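Local coordinates for lipoprotein (Mycoplasma mycoides subsp. capri, PDB 7ADK) that probably acts as a serine protease of the chymotrypsin-like PA clan and is thought to cleave host immunoglobulins, at residues M426-Y431 with T441-G446; F445-H450 with A541-D546. All blocks are in the same frame, centred on the assembly; numbering follows the deposited sequence.

Contact 1 (M426-Y431 with T441-G446); sequences MWIMDY and TKFYFG
The beta hairpin of strands 421-433 and 442-447 pairs W427, I428, D430 and Y431 with G446, F445, Y444 and F443 in antiparallel order, and a classic beta bulge at M429 and D430 shifts the register by one residue. Both bulge residues face Y444: its O accepts a nearly straight bond from M429 N (3.0 Å) and a weak one from D430 N. Y444 N returns to D430 O at 2.9 Å, approaching from above the carbonyl plane. At the far end, W427 N and O both bond to G446.

The indole of W427 spreads over G446, whose CA lies 3.7 Å from the centroid of the six-membered ring and close to its normal. A chi1 of 65°, with CG between the backbone N and the carbonyl carbon, turns the ring over this glycine, where no side chain intervenes. Y444, on the same side of the sheet, brings its ring edge to D430 C and Y431 CA.

F443 and F445 lie on the other side. The CD1 methyl of I428 meets F443 CD2 at 3.6 Å, while Y431 CB sits over a face of that ring. The thioether of M426, bent at chi3, lies against F445 with SD 5.1 Å from the ring centroid, an oblique Met-aromatic contact, and CE close to CG.

The D430 carboxylate has partners beyond the hairpin, bonding to Y824, S837 and the backbone N of L839. Backbone bonds fix the register, bulge included, while apolar and aromatic packing binds the two strands on either face and this buried carboxylate ties the hairpin to the C-terminal region.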
loop_
_atom_site.group_PDB
_atom_site.type_symbol
_atom_site.label_atom_id
_atom_site.label_comp_id
_atom_site.label_asym_id
_atom_site.label_seq_id
_atom_site.Cartn_x
_atom_site.Cartn_y
_atom_site.Cartn_z
ATOM N N MET B 426 1.392 21.005 6.758
ATOM C CA MET B 426 1.906 22.367 6.691
ATOM C C MET B 426 2.944 22.524 5.584
ATOM O O MET B 426 3.527 21.553 5.112
ATOM C CB MET B 426 2.585 22.812 7.995
ATOM C CG MET B 426 1.877 22.433 9.278
ATOM S SD MET B 426 2.311 23.424 10.718
ATOM C CE MET B 426 3.958 22.786 11.154
ATOM N N TRP B 427 3.221 23.759 5.213
ATOM C CA TRP B 427 4.431 24.129 4.501
ATOM C C TRP B 427 5.197 25.198 5.247
ATOM O O TRP B 427 4.625 26.031 5.953
ATOM C CB TRP B 427 4.108 24.596 3.086
ATOM C CG TRP B 427 3.296 25.846 3.007
ATOM C CD1 TRP B 427 3.789 27.087 2.816
ATOM C CD2 TRP B 427 1.856 26.003 3.151
ATOM N NE1 TRP B 427 2.772 28.003 2.852
ATOM C CE2 TRP B 427 1.554 27.396 3.039
ATOM C CE3 TRP B 427 0.786 25.122 3.352
ATOM C CZ2 TRP B 427 0.267 27.912 3.144
ATOM C CZ3 TRP B 427 -0.520 25.631 3.435
ATOM C CH2 TRP B 427 -0.783 27.012 3.332
ATOM N N ILE B 428 6.509 25.165 5.121
ATOM C CA ILE B 428 7.392 26.229 5.576
ATOM C C ILE B 428 7.155 27.454 4.677
ATOM O O ILE B 428 7.252 27.355 3.453
ATOM C CB ILE B 428 8.838 25.686 5.599
ATOM C CG1 ILE B 428 9.733 26.464 6.564
ATOM C CG2 ILE B 428 9.500 25.559 4.218
ATOM C CD1 ILE B 428 10.969 25.627 6.930
ATOM N N MET B 429 6.820 28.608 5.259
ATOM C CA MET B 429 6.629 29.833 4.490
ATOM C C MET B 429 7.653 30.912 4.815
ATOM O O MET B 429 8.094 31.615 3.915
ATOM C CB MET B 429 5.185 30.320 4.586
ATOM C CG MET B 429 4.785 31.010 5.889
ATOM S SD MET B 429 3.356 32.103 5.721
ATOM C CE MET B 429 2.064 30.873 5.615
ATOM N N ASP B 430 8.088 31.042 6.065
ATOM C CA ASP B 430 8.889 32.181 6.503
ATOM C C ASP B 430 9.782 31.841 7.708
ATOM O O ASP B 430 9.583 30.835 8.389
ATOM C CB ASP B 430 7.932 33.352 6.785
ATOM C CG ASP B 430 8.593 34.714 6.923
ATOM O OD1 ASP B 430 9.724 34.885 6.451
ATOM O OD2 ASP B 430 7.976 35.630 7.508
ATOM N N TYR B 431 10.763 32.696 7.983
ATOM C CA TYR B 431 11.521 32.717 9.230
ATOM C C TYR B 431 11.886 34.144 9.649
ATOM O O TYR B 431 12.206 34.988 8.820
ATOM C CB TYR B 431 12.757 31.816 9.151
ATOM C CG TYR B 431 13.753 32.076 8.038
ATOM C CD1 TYR B 431 14.709 33.101 8.145
ATOM C CD2 TYR B 431 13.765 31.227 6.921
ATOM C CE1 TYR B 431 15.687 33.256 7.151
ATOM C CE2 TYR B 431 14.729 31.382 5.918
ATOM C CZ TYR B 431 15.698 32.391 6.038
ATOM O OH TYR B 431 16.614 32.544 5.056
ATOM N N THR B 441 16.476 30.254 13.475
ATOM C CA THR B 441 15.945 29.261 14.436
ATOM C C THR B 441 14.426 29.291 14.638
ATOM O O THR B 441 13.860 28.327 15.152
ATOM C CB THR B 441 16.603 29.432 15.812
ATOM O OG1 THR B 441 16.298 30.704 16.332
ATOM C CG2 THR B 441 18.111 29.298 15.777
ATOM N N LYS B 442 13.742 30.359 14.216
ATOM C CA LYS B 442 12.321 30.609 14.477
ATOM C C LYS B 442 11.541 30.714 13.171
ATOM O O LYS B 442 11.730 31.644 12.393
ATOM C CB LYS B 442 12.227 31.863 15.353
ATOM C CG LYS B 442 10.864 32.027 16.025
ATOM C CD LYS B 442 10.973 33.062 17.145
ATOM C CE LYS B 442 9.728 33.049 18.020
ATOM N NZ LYS B 442 10.022 33.440 19.412
ATOM N N PHE B 443 10.692 29.721 12.928
ATOM C CA PHE B 443 10.077 29.425 11.632
ATOM C C PHE B 443 8.555 29.502 11.690
ATOM O O PHE B 443 7.958 29.201 12.717
ATOM C CB PHE B 443 10.502 28.035 11.157
ATOM C CG PHE B 443 11.933 27.949 10.685
ATOM C CD1 PHE B 443 12.980 27.821 11.603
ATOM C CD2 PHE B 443 12.214 28.001 9.317
ATOM C CE1 PHE B 443 14.299 27.705 11.158
ATOM C CE2 PHE B 443 13.533 27.878 8.864
ATOM C CZ PHE B 443 14.571 27.719 9.786
ATOM N N TYR B 444 7.937 29.876 10.569
ATOM C CA TYR B 444 6.503 30.050 10.399
ATOM C C TYR B 444 5.992 29.143 9.296
ATOM O O TYR B 444 6.585 29.040 8.218
ATOM C CB TYR B 444 6.151 31.512 10.129
ATOM C CG TYR B 444 6.683 32.447 11.179
ATOM C CD1 TYR B 444 8.017 32.868 11.118
ATOM C CD2 TYR B 444 5.884 32.811 12.270
ATOM C CE1 TYR B 444 8.583 33.567 12.190
ATOM C CE2 TYR B 444 6.444 33.551 13.320
ATOM C CZ TYR B 444 7.802 33.885 13.310
ATOM O OH TYR B 444 8.365 34.448 14.403
ATOM N N PHE B 445 4.918 28.430 9.606
ATOM C CA PHE B 445 4.339 27.382 8.785
ATOM C C PHE B 445 2.878 27.712 8.429
ATOM O O PHE B 445 2.085 27.990 9.310
ATOM C CB PHE B 445 4.433 26.056 9.536
ATOM C CG PHE B 445 5.846 25.515 9.753
ATOM C CD1 PHE B 445 6.649 25.945 10.825
ATOM C CD2 PHE B 445 6.339 24.528 8.880
ATOM C CE1 PHE B 445 7.942 25.420 10.998
ATOM C CE2 PHE B 445 7.619 23.979 9.064
ATOM C CZ PHE B 445 8.422 24.430 10.117
ATOM N N GLY B 446 2.532 27.697 7.142
ATOM C CA GLY B 446 1.169 27.828 6.671
ATOM C C GLY B 446 0.432 26.513 6.792
ATOM O O GLY B 446 0.954 25.451 6.480
#

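Contact 2 (F445-H450 with A541-D546)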
loop_
_atom_site.group_PDB
_atom_site.type_symbol
_atom_site.label_atom_id
_atom_site.label_comp_id
_atom_site.label_asym_id
_atom_site.label_seq_id
_atom_site.Cartn_x
_atom_site.Cartn_y
_atom_site.Cartn_z
ATOM N N PHE B 445 4.918 28.430 9.606
ATOM C CA PHE B 445 4.339 27.382 8.785
ATOM C C PHE B 445 2.878 27.712 8.429
ATOM O O PHE B 445 2.085 27.990 9.310
ATOM C CB PHE B 445 4.433 26.056 9.536
ATOM C CG PHE B 445 5.846 25.515 9.753
ATOM C CD1 PHE B 445 6.649 25.945 10.825
ATOM C CD2 PHE B 445 6.339 24.528 8.880
ATOM C CE1 PHE B 445 7.942 25.420 10.998
ATOM C CE2 PHE B 445 7.619 23.979 9.064
ATOM C CZ PHE B 445 8.422 24.430 10.117
ATOM N N GLY B 446 2.532 27.697 7.142
ATOM C CA GLY B 446 1.169 27.828 6.671
ATOM C C GLY B 446 0.432 26.513 6.792
ATOM O O GLY B 446 0.954 25.451 6.480
ATOM N N THR B 447 -0.791 26.543 7.283
ATOM C CA THR B 447 -1.648 25.376 7.485
ATOM C C THR B 447 -3.100 25.838 7.402
ATOM O O THR B 447 -3.356 26.965 6.967
ATOM C CB THR B 447 -1.286 24.669 8.816
ATOM O OG1 THR B 447 -1.940 23.436 8.882
ATOM C CG2 THR B 447 -1.633 25.459 10.075
ATOM N N ASN B 448 -4.059 25.037 7.847
ATOM C CA ASN B 448 -5.445 25.465 7.998
ATOM C C ASN B 448 -5.942 25.464 9.448
ATOM O O ASN B 448 -5.387 24.832 10.335
ATOM C CB ASN B 448 -6.337 24.734 7.014
ATOM C CG ASN B 448 -6.474 23.286 7.317
ATOM O OD1 ASN B 448 -5.519 22.573 7.538
ATOM N ND2 ASN B 448 -7.678 22.812 7.367
ATOM N N SER B 449 -6.967 26.259 9.709
ATOM C CA SER B 449 -7.439 26.619 11.052
ATOM C C SER B 449 -8.009 25.450 11.862
ATOM O O SER B 449 -7.700 25.317 13.043
ATOM C CB SER B 449 -8.464 27.745 10.958
ATOM O OG SER B 449 -8.641 28.348 12.197
ATOM N N HIS B 450 -8.739 24.520 11.248
ATOM C CA HIS B 450 -9.150 23.317 11.975
ATOM C C HIS B 450 -8.007 22.336 12.291
ATOM O O HIS B 450 -8.192 21.444 13.117
ATOM C CB HIS B 450 -10.326 22.626 11.296
ATOM C CG HIS B 450 -9.983 21.718 10.158
ATOM N ND1 HIS B 450 -10.116 22.004 8.831
ATOM C CD2 HIS B 450 -9.664 20.394 10.246
ATOM C CE1 HIS B 450 -9.907 20.884 8.132
ATOM N NE2 HIS B 450 -9.593 19.874 8.952
ATOM N N ALA B 541 -4.394 29.174 8.620
ATOM C CA ALA B 541 -3.729 29.619 9.836
ATOM C C ALA B 541 -2.207 29.556 9.689
ATOM O O ALA B 541 -1.704 28.811 8.855
ATOM C CB ALA B 541 -4.246 28.781 11.004
ATOM N N ILE B 542 -1.463 30.317 10.481
ATOM C CA ILE B 542 0.004 30.342 10.423
ATOM C C ILE B 542 0.597 30.044 11.796
ATOM O O ILE B 542 0.358 30.776 12.751
ATOM C CB ILE B 542 0.534 31.666 9.850
ATOM C CG1 ILE B 542 -0.155 32.017 8.522
ATOM C CG2 ILE B 542 2.059 31.596 9.683
ATOM C CD1 ILE B 542 0.216 33.381 7.975
ATOM N N VAL B 543 1.358 28.963 11.904
ATOM C CA VAL B 543 1.945 28.443 13.140
ATOM C C VAL B 543 3.429 28.778 13.226
ATOM O O VAL B 543 4.197 28.521 12.309
ATOM C CB VAL B 543 1.743 26.917 13.233
ATOM C CG1 VAL B 543 2.505 26.296 14.414
ATOM C CG2 VAL B 543 0.253 26.599 13.361
ATOM N N GLU B 544 3.849 29.323 14.350
ATOM C CA GLU B 544 5.244 29.560 14.706
ATOM C C GLU B 544 5.823 28.355 15.455
ATOM O O GLU B 544 5.192 27.814 16.361
ATOM C CB GLU B 544 5.306 30.840 15.538
ATOM C CG GLU B 544 6.706 31.229 16.019
ATOM C CD GLU B 544 6.672 32.454 16.943
ATOM O OE1 GLU B 544 6.446 32.272 18.157
ATOM O OE2 GLU B 544 6.931 33.587 16.474
ATOM N N VAL B 545 7.037 27.958 15.091
ATOM C CA VAL B 545 7.842 26.979 15.814
ATOM C C VAL B 545 9.216 27.571 16.120
ATOM O O VAL B 545 9.956 27.951 15.213
ATOM C CB VAL B 545 7.939 25.662 15.034
ATOM C CG1 VAL B 545 8.688 24.626 15.844
ATOM C CG2 VAL B 545 6.581 25.069 14.684
ATOM N N ASP B 546 9.579 27.650 17.400
ATOM C CA ASP B 546 10.861 28.198 17.859
ATOM C C ASP B 546 11.816 27.072 18.271
ATOM O O ASP B 546 11.814 26.608 19.411
ATOM C CB ASP B 546 10.599 29.229 18.966
ATOM C CG ASP B 546 11.830 30.046 19.388
ATOM O OD1 ASP B 546 12.972 29.687 19.052
ATOM O OD2 ASP B 546 11.620 31.104 20.021
#
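F445 and V545 meet obliquely: ring atom CE1 of F445 lies 3.9 Å from the CG2 methyl of V545, and the ring presents its edge to V543 O. Next along this side of the sheet, T447 and V543 also approach at a slant, their CG2 methyls 4.0 Å apart. With a chi1 of -170°, T447 directs OG1 anti to its own N and places CG2 where it faces V543; OG1 itself bonds to T425 O on the neighbouring strand. The CB of A541 packs on S449 CA at 3.9 Å, where the chain turns into helix 449-452, and A452 covers this small patch. On the opposite face I542 turns CG2 to F445 O.

Paired backbone bonds underlie these meetings. F445 N reaches V543 O at 2.8 Å, and V543 N answers to F445 O in the carbonyl plane. T447 N points nearly along the C=O axis of A541 at 2.9 Å, whereas A541 N comes to T447 O from well above that carbonyl's plane.

Beyond T447 the chain leaves the sheet. H450 ND1 and N448 ND2 both bond to D539 OD2, and the H450 side chain touches S759. A histidine in the short helix that follows one strand, bonded to an aspartate just before its antiparallel partner and touching a serine, is consistent with the catalytic triad of a chymotrypsin-like PA-clan protease.

Both contacts are buried and share strand 442-447, which lies between strands 421-433 and 541-546 in one antiparallel sheet; F445 and G446 belong to both. Contact 1 joins chain neighbours through a hairpin with a bulge and large aromatic groups, and only its K442 end is partly exposed. Contact 2 joins parts of the chain some ninety residues apart in regular register, with aliphatic groups beside the F445 ring, and runs into the probable active site. Polar bonds link the two: Y444 OH is 2.7 Å from E544 OE2, a probable hydrogen bond, and K442 NZ of contact 1 pairs with the D546 carboxylate of contact 2. F443 O probably accepts from V545 N, continuing the strand pairing of contact 2.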